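Long-range contact in glucose-resistance amylase regulator (Weissella paramesenteroides ATCC 33313, PDB 4RK6), which binds glucose and probably regulates transcription as a DNA-binding member of the LacI family: residues 117-129 / 272-284. Residues are numbered along the deposited sequence; the frame is centred on the assembly and turned at random.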
loop_
_atom_site.group_PDB
_atom_site.type_symbol
_atom_site.label_atom_id
_atom_site.label_comp_id
_atom_site.label_asym_id
_atom_site.label_seq_id
_atom_site.Cartn_x
_atom_site.Cartn_y
_atom_site.Cartn_z
ATOM N N ILE A 117 -16.327 17.746 7.625
ATOM C CA ILE A 117 -16.534 16.581 8.482
ATOM C C ILE A 117 -17.199 17.005 9.785
ATOM O O ILE A 117 -18.123 16.380 10.241
ATOM C CB ILE A 117 -15.207 15.853 8.796
ATOM C CG1 ILE A 117 -14.571 15.326 7.502
ATOM C CG2 ILE A 117 -15.449 14.751 9.812
ATOM C CD1 ILE A 117 -13.142 14.851 7.682
ATOM N N VAL A 118 -16.704 18.090 10.377
ATOM C CA VAL A 118 -17.252 18.589 11.622
ATOM C C VAL A 118 -18.699 19.011 11.405
ATOM O O VAL A 118 -19.569 18.697 12.203
ATOM C CB VAL A 118 -16.397 19.765 12.141
ATOM C CG1 VAL A 118 -17.116 20.500 13.264
ATOM C CG2 VAL A 118 -15.052 19.279 12.607
ATOM N N ASP A 119 -18.970 19.697 10.297
ATOM C CA ASP A 119 -20.340 20.107 9.996
ATOM C C ASP A 119 -21.314 18.917 9.916
ATOM O O ASP A 119 -22.420 18.941 10.465
ATOM C CB ASP A 119 -20.377 20.897 8.695
ATOM C CG ASP A 119 -21.551 21.832 8.635
ATOM O OD1 ASP A 119 -21.667 22.716 9.511
ATOM O OD2 ASP A 119 -22.368 21.664 7.724
ATOM N N TYR A 120 -20.876 17.874 9.228
ATOM C CA TYR A 120 -21.651 16.654 9.096
ATOM C C TYR A 120 -21.865 15.976 10.441
ATOM O O TYR A 120 -22.983 15.587 10.780
ATOM C CB TYR A 120 -20.949 15.691 8.113
ATOM C CG TYR A 120 -21.603 14.358 8.029
ATOM C CD1 TYR A 120 -22.912 14.238 7.591
ATOM C CD2 TYR A 120 -20.927 13.213 8.396
ATOM C CE1 TYR A 120 -23.534 12.995 7.512
ATOM C CE2 TYR A 120 -21.536 11.975 8.325
ATOM C CZ TYR A 120 -22.820 11.861 7.894
ATOM O OH TYR A 120 -23.380 10.603 7.839
ATOM N N LEU A 121 -20.803 15.815 11.222
ATOM C CA LEU A 121 -20.946 15.131 12.499
ATOM C C LEU A 121 -21.878 15.888 13.455
ATOM O O LEU A 121 -22.682 15.271 14.138
ATOM C CB LEU A 121 -19.590 14.909 13.163
ATOM C CG LEU A 121 -18.739 13.800 12.507
ATOM C CD1 LEU A 121 -17.362 13.723 13.141
ATOM C CD2 LEU A 121 -19.420 12.456 12.574
ATOM N N ILE A 122 -21.774 17.210 13.473
ATOM C CA ILE A 122 -22.668 18.039 14.301
ATOM C C ILE A 122 -24.118 17.956 13.794
ATOM O O ILE A 122 -25.053 17.848 14.585
ATOM C CB ILE A 122 -22.166 19.499 14.366
ATOM C CG1 ILE A 122 -20.879 19.544 15.208
ATOM C CG2 ILE A 122 -23.234 20.451 14.919
ATOM C CD1 ILE A 122 -20.174 20.875 15.107
ATOM N N ASP A 123 -24.306 17.984 12.484
ATOM C CA ASP A 123 -25.637 17.762 11.876
ATOM C C ASP A 123 -26.229 16.393 12.276
ATOM O O ASP A 123 -27.441 16.248 12.409
ATOM C CB ASP A 123 -25.566 17.856 10.348
ATOM C CG ASP A 123 -25.479 19.288 9.828
ATOM O OD1 ASP A 123 -25.584 20.237 10.621
ATOM O OD2 ASP A 123 -25.292 19.457 8.605
HETATM N N MSE A 124 -25.362 15.398 12.468
HETATM C CA MSE A 124 -25.783 14.057 12.867
HETATM C C MSE A 124 -25.923 13.930 14.370
HETATM O O MSE A 124 -26.176 12.839 14.868
HETATM C CB MSE A 124 -24.781 13.031 12.330
HETATM C CG MSE A 124 -24.744 12.907 10.815
HETATM SE SE MSE A 124 -26.428 12.245 10.041
HETATM C CE MSE A 124 -26.045 10.327 10.318
ATOM N N GLY A 125 -25.739 15.033 15.108
ATOM C CA GLY A 125 -26.056 15.104 16.542
ATOM C C GLY A 125 -24.900 14.909 17.501
ATOM O O GLY A 125 -25.109 14.792 18.729
ATOM N N HIS A 126 -23.681 14.855 16.964
ATOM C CA HIS A 126 -22.482 14.711 17.774
ATOM C C HIS A 126 -22.011 16.077 18.257
ATOM O O HIS A 126 -22.121 17.067 17.535
ATOM C CB HIS A 126 -21.380 14.019 16.983
ATOM C CG HIS A 126 -21.754 12.635 16.570
ATOM N ND1 HIS A 126 -21.465 11.532 17.343
ATOM C CD2 HIS A 126 -22.451 12.178 15.504
ATOM C CE1 HIS A 126 -21.982 10.456 16.776
ATOM N NE2 HIS A 126 -22.559 10.817 15.644
ATOM N N LYS A 127 -21.530 16.096 19.497
ATOM C CA LYS A 127 -20.965 17.292 20.136
ATOM C C LYS A 127 -19.571 17.045 20.690
ATOM O O LYS A 127 -18.670 17.873 20.543
ATOM C CB LYS A 127 -21.889 17.764 21.267
ATOM C CG LYS A 127 -22.982 18.727 20.806
ATOM C CD LYS A 127 -23.959 19.130 21.908
ATOM C CE LYS A 127 -23.329 20.027 22.969
ATOM N NZ LYS A 127 -22.859 19.275 24.167
ATOM N N ASN A 128 -19.393 15.901 21.342
ATOM C CA ASN A 128 -18.094 15.517 21.853
ATOM C C ASN A 128 -17.341 14.683 20.827
ATOM O O ASN A 128 -17.750 13.563 20.537
ATOM C CB ASN A 128 -18.276 14.758 23.154
ATOM C CG ASN A 128 -18.853 15.654 24.232
ATOM O OD1 ASN A 128 -18.386 16.780 24.417
ATOM N ND2 ASN A 128 -19.866 15.186 24.908
ATOM N N ILE A 129 -16.278 15.255 20.269
ATOM C CA ILE A 129 -15.619 14.698 19.067
ATOM C C ILE A 129 -14.115 14.662 19.241
ATOM O O ILE A 129 -13.516 15.615 19.730
ATOM C CB ILE A 129 -15.987 15.485 17.788
ATOM C CG1 ILE A 129 -17.501 15.546 17.614
ATOM C CG2 ILE A 129 -15.370 14.842 16.548
ATOM C CD1 ILE A 129 -17.997 16.334 16.430
ATOM N N THR A 272 -12.746 17.911 -2.943
ATOM C CA THR A 272 -12.967 16.621 -2.284
ATOM C C THR A 272 -14.459 16.420 -2.104
ATOM O O THR A 272 -15.282 17.284 -2.425
ATOM C CB THR A 272 -12.294 16.550 -0.896
ATOM O OG1 THR A 272 -12.918 17.460 0.011
ATOM C CG2 THR A 272 -10.841 16.854 -1.007
ATOM N N GLU A 273 -14.816 15.279 -1.552
ATOM C CA GLU A 273 -16.209 14.980 -1.322
ATOM C C GLU A 273 -16.295 14.010 -0.153
ATOM O O GLU A 273 -15.398 13.177 0.032
ATOM C CB GLU A 273 -16.799 14.332 -2.559
ATOM C CG GLU A 273 -16.061 13.071 -3.010
ATOM C CD GLU A 273 -16.394 12.673 -4.445
ATOM O OE1 GLU A 273 -16.930 13.524 -5.206
ATOM O OE2 GLU A 273 -16.130 11.495 -4.799
ATOM N N LEU A 274 -17.376 14.140 0.586
ATOM C CA LEU A 274 -17.597 13.339 1.769
ATOM C C LEU A 274 -18.497 12.195 1.335
ATOM O O LEU A 274 -19.613 12.415 0.870
ATOM C CB LEU A 274 -18.215 14.207 2.858
ATOM C CG LEU A 274 -18.198 13.575 4.247
ATOM C CD1 LEU A 274 -18.385 14.644 5.322
ATOM C CD2 LEU A 274 -19.270 12.502 4.386
ATOM N N ILE A 275 -17.965 10.977 1.389
ATOM C CA ILE A 275 -18.693 9.806 1.009
ATOM C C ILE A 275 -19.252 9.119 2.229
ATOM O O ILE A 275 -18.516 8.630 3.103
ATOM C CB ILE A 275 -17.803 8.822 0.234
ATOM C CG1 ILE A 275 -17.215 9.505 -0.991
ATOM C CG2 ILE A 275 -18.609 7.588 -0.152
ATOM C CD1 ILE A 275 -16.290 8.632 -1.786
ATOM N N GLN A 276 -20.570 9.076 2.283
ATOM C CA GLN A 276 -21.267 8.520 3.423
ATOM C C GLN A 276 -21.420 7.042 3.213
ATOM O O GLN A 276 -21.941 6.620 2.184
ATOM C CB GLN A 276 -22.622 9.210 3.517
ATOM C CG GLN A 276 -23.508 8.781 4.629
ATOM C CD GLN A 276 -24.897 9.187 4.289
ATOM O OE1 GLN A 276 -25.156 10.375 4.079
ATOM N NE2 GLN A 276 -25.785 8.211 4.154
ATOM N N ARG A 277 -20.908 6.270 4.170
ATOM C CA ARG A 277 -21.011 4.815 4.143
ATOM C C ARG A 277 -21.691 4.355 5.441
ATOM O O ARG A 277 -22.785 4.794 5.707
ATOM C CB ARG A 277 -19.648 4.173 3.892
ATOM C CG ARG A 277 -19.023 4.639 2.586
ATOM C CD ARG A 277 -18.089 3.599 2.027
ATOM N NE ARG A 277 -17.526 3.957 0.729
ATOM C CZ ARG A 277 -16.285 4.363 0.537
ATOM N NH1 ARG A 277 -15.463 4.531 1.563
ATOM N NH2 ARG A 277 -15.868 4.604 -0.693
ATOM N N ASP A 278 -21.059 3.503 6.243
ATOM C CA ASP A 278 -21.754 2.785 7.319
ATOM C C ASP A 278 -21.211 3.017 8.730
ATOM O O ASP A 278 -21.615 2.346 9.671
ATOM C CB ASP A 278 -21.758 1.282 6.995
ATOM C CG ASP A 278 -22.522 0.969 5.725
ATOM O OD1 ASP A 278 -23.585 1.573 5.505
ATOM O OD2 ASP A 278 -22.068 0.127 4.943
ATOM N N SER A 279 -20.350 4.008 8.899
ATOM C CA SER A 279 -19.651 4.177 10.169
ATOM C C SER A 279 -20.081 5.381 10.997
ATOM O O SER A 279 -19.385 5.732 11.949
ATOM C CB SER A 279 -18.129 4.219 9.935
ATOM O OG SER A 279 -17.742 5.358 9.196
ATOM N N VAL A 280 -21.221 6.002 10.657
ATOM C CA VAL A 280 -21.729 7.126 11.444
ATOM C C VAL A 280 -23.182 6.927 11.850
ATOM O O VAL A 280 -24.024 6.605 11.031
ATOM C CB VAL A 280 -21.591 8.469 10.674
ATOM C CG1 VAL A 280 -22.120 9.613 11.515
ATOM C CG2 VAL A 280 -20.123 8.707 10.303
ATOM N N LEU A 281 -23.461 7.178 13.119
ATOM C CA LEU A 281 -24.809 7.085 13.679
ATOM C C LEU A 281 -25.360 8.494 13.908
ATOM O O LEU A 281 -24.635 9.388 14.353
ATOM C CB LEU A 281 -24.735 6.340 15.014
ATOM C CG LEU A 281 -26.037 5.769 15.588
ATOM C CD1 LEU A 281 -26.471 4.553 14.788
ATOM C CD2 LEU A 281 -25.868 5.414 17.065
ATOM N N ASN A 282 -26.633 8.685 13.577
ATOM C CA ASN A 282 -27.355 9.897 13.949
ATOM C C ASN A 282 -27.831 9.762 15.402
ATOM O O ASN A 282 -28.591 8.843 15.723
ATOM C CB ASN A 282 -28.545 10.111 13.013
ATOM C CG ASN A 282 -29.278 11.418 13.291
ATOM O OD1 ASN A 282 -29.984 11.538 14.269
ATOM N ND2 ASN A 282 -29.080 12.408 12.441
ATOM N N LEU A 283 -27.398 10.678 16.260
ATOM C CA LEU A 283 -27.803 10.674 17.678
ATOM C C LEU A 283 -29.083 11.452 18.002
ATOM O O LEU A 283 -29.547 11.403 19.146
ATOM C CB LEU A 283 -26.698 11.242 18.533
ATOM C CG LEU A 283 -25.319 10.624 18.399
ATOM C CD1 LEU A 283 -24.413 11.316 19.403
ATOM C CD2 LEU A 283 -25.370 9.120 18.604
ATOM N N ASN A 284 -29.632 12.180 17.028
ATOM C CA ASN A 284 -30.816 13.044 17.258
ATOM C C ASN A 284 -32.155 12.292 17.386
ATOM O O ASN A 284 -32.363 11.249 16.767
ATOM C CB ASN A 284 -30.915 14.121 16.157
ATOM C CG ASN A 284 -29.819 15.164 16.255
ATOM O OD1 ASN A 284 -29.444 15.584 17.355
ATOM N ND2 ASN A 284 -29.291 15.595 15.099
HETATM O O HOH W 1 -27.718 18.418 15.187
HETATM O O HOH W 2 -27.512 14.998 19.969
#
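Leu274, on strand 267-275, begins the contact with the side of helix 110-123. Its CD1 lies 3.9 Å from Tyr120 CB and also reaches Ile117. Gln276 follows at the phenol end of Tyr120. Its CG is 3.7 Å from Tyr120 OH, and the amide plane runs nearly parallel to the ring, 6° apart. The chain then bends through 277-279 and returns to the helix at Val280. Tyr120 reaches it because CG stands anti to the backbone N (chi1 174°), which sends the ring out from the helix. Val280 CG1 sits 4.0 Å from Tyr120 CE2 and also meets Leu121 CD2 and the selenomethionine methyl, Met124 CE. Met124 CG lies over one face of the Tyr120 ring; beyond it the chain bends at chi2 and chi3, and CE comes to Val280 and Asn282.

Leu281 offers its carbonyl O to His126 NE2 at 2.8 Å, with the acceptor 20° out of the ring plane. His126 ND1 is hydrogen-bonded to Thr191 OG1, so both ring nitrogens are engaged and the rotation of the ring is fixed. Asn282 crosses Met124 at about a right angle, its ND2 3.6 Å from SE. Asn282 OD1 accepts from Asn284 N in an Asx turn. Leu283 N donates to Met124 O at 2.8 Å, while Leu283 CD1 makes a CH-pi contact over one face of the His126 ring. Asn284 ends the modelled chain beside Gly125, with OD1 3.5 Å from Gly125 CA. One water bridges Asn284 ND2 to Ile122 O.

Gly125 has positive phi and closes helix 110-123 in a Schellman motif. Through the bonds of Leu281 and Leu283, the C-terminal tail is held at the turn that ends this helix, within one lobe of the two-lobed periplasmic-binding-protein-like fold of LacI-family regulators.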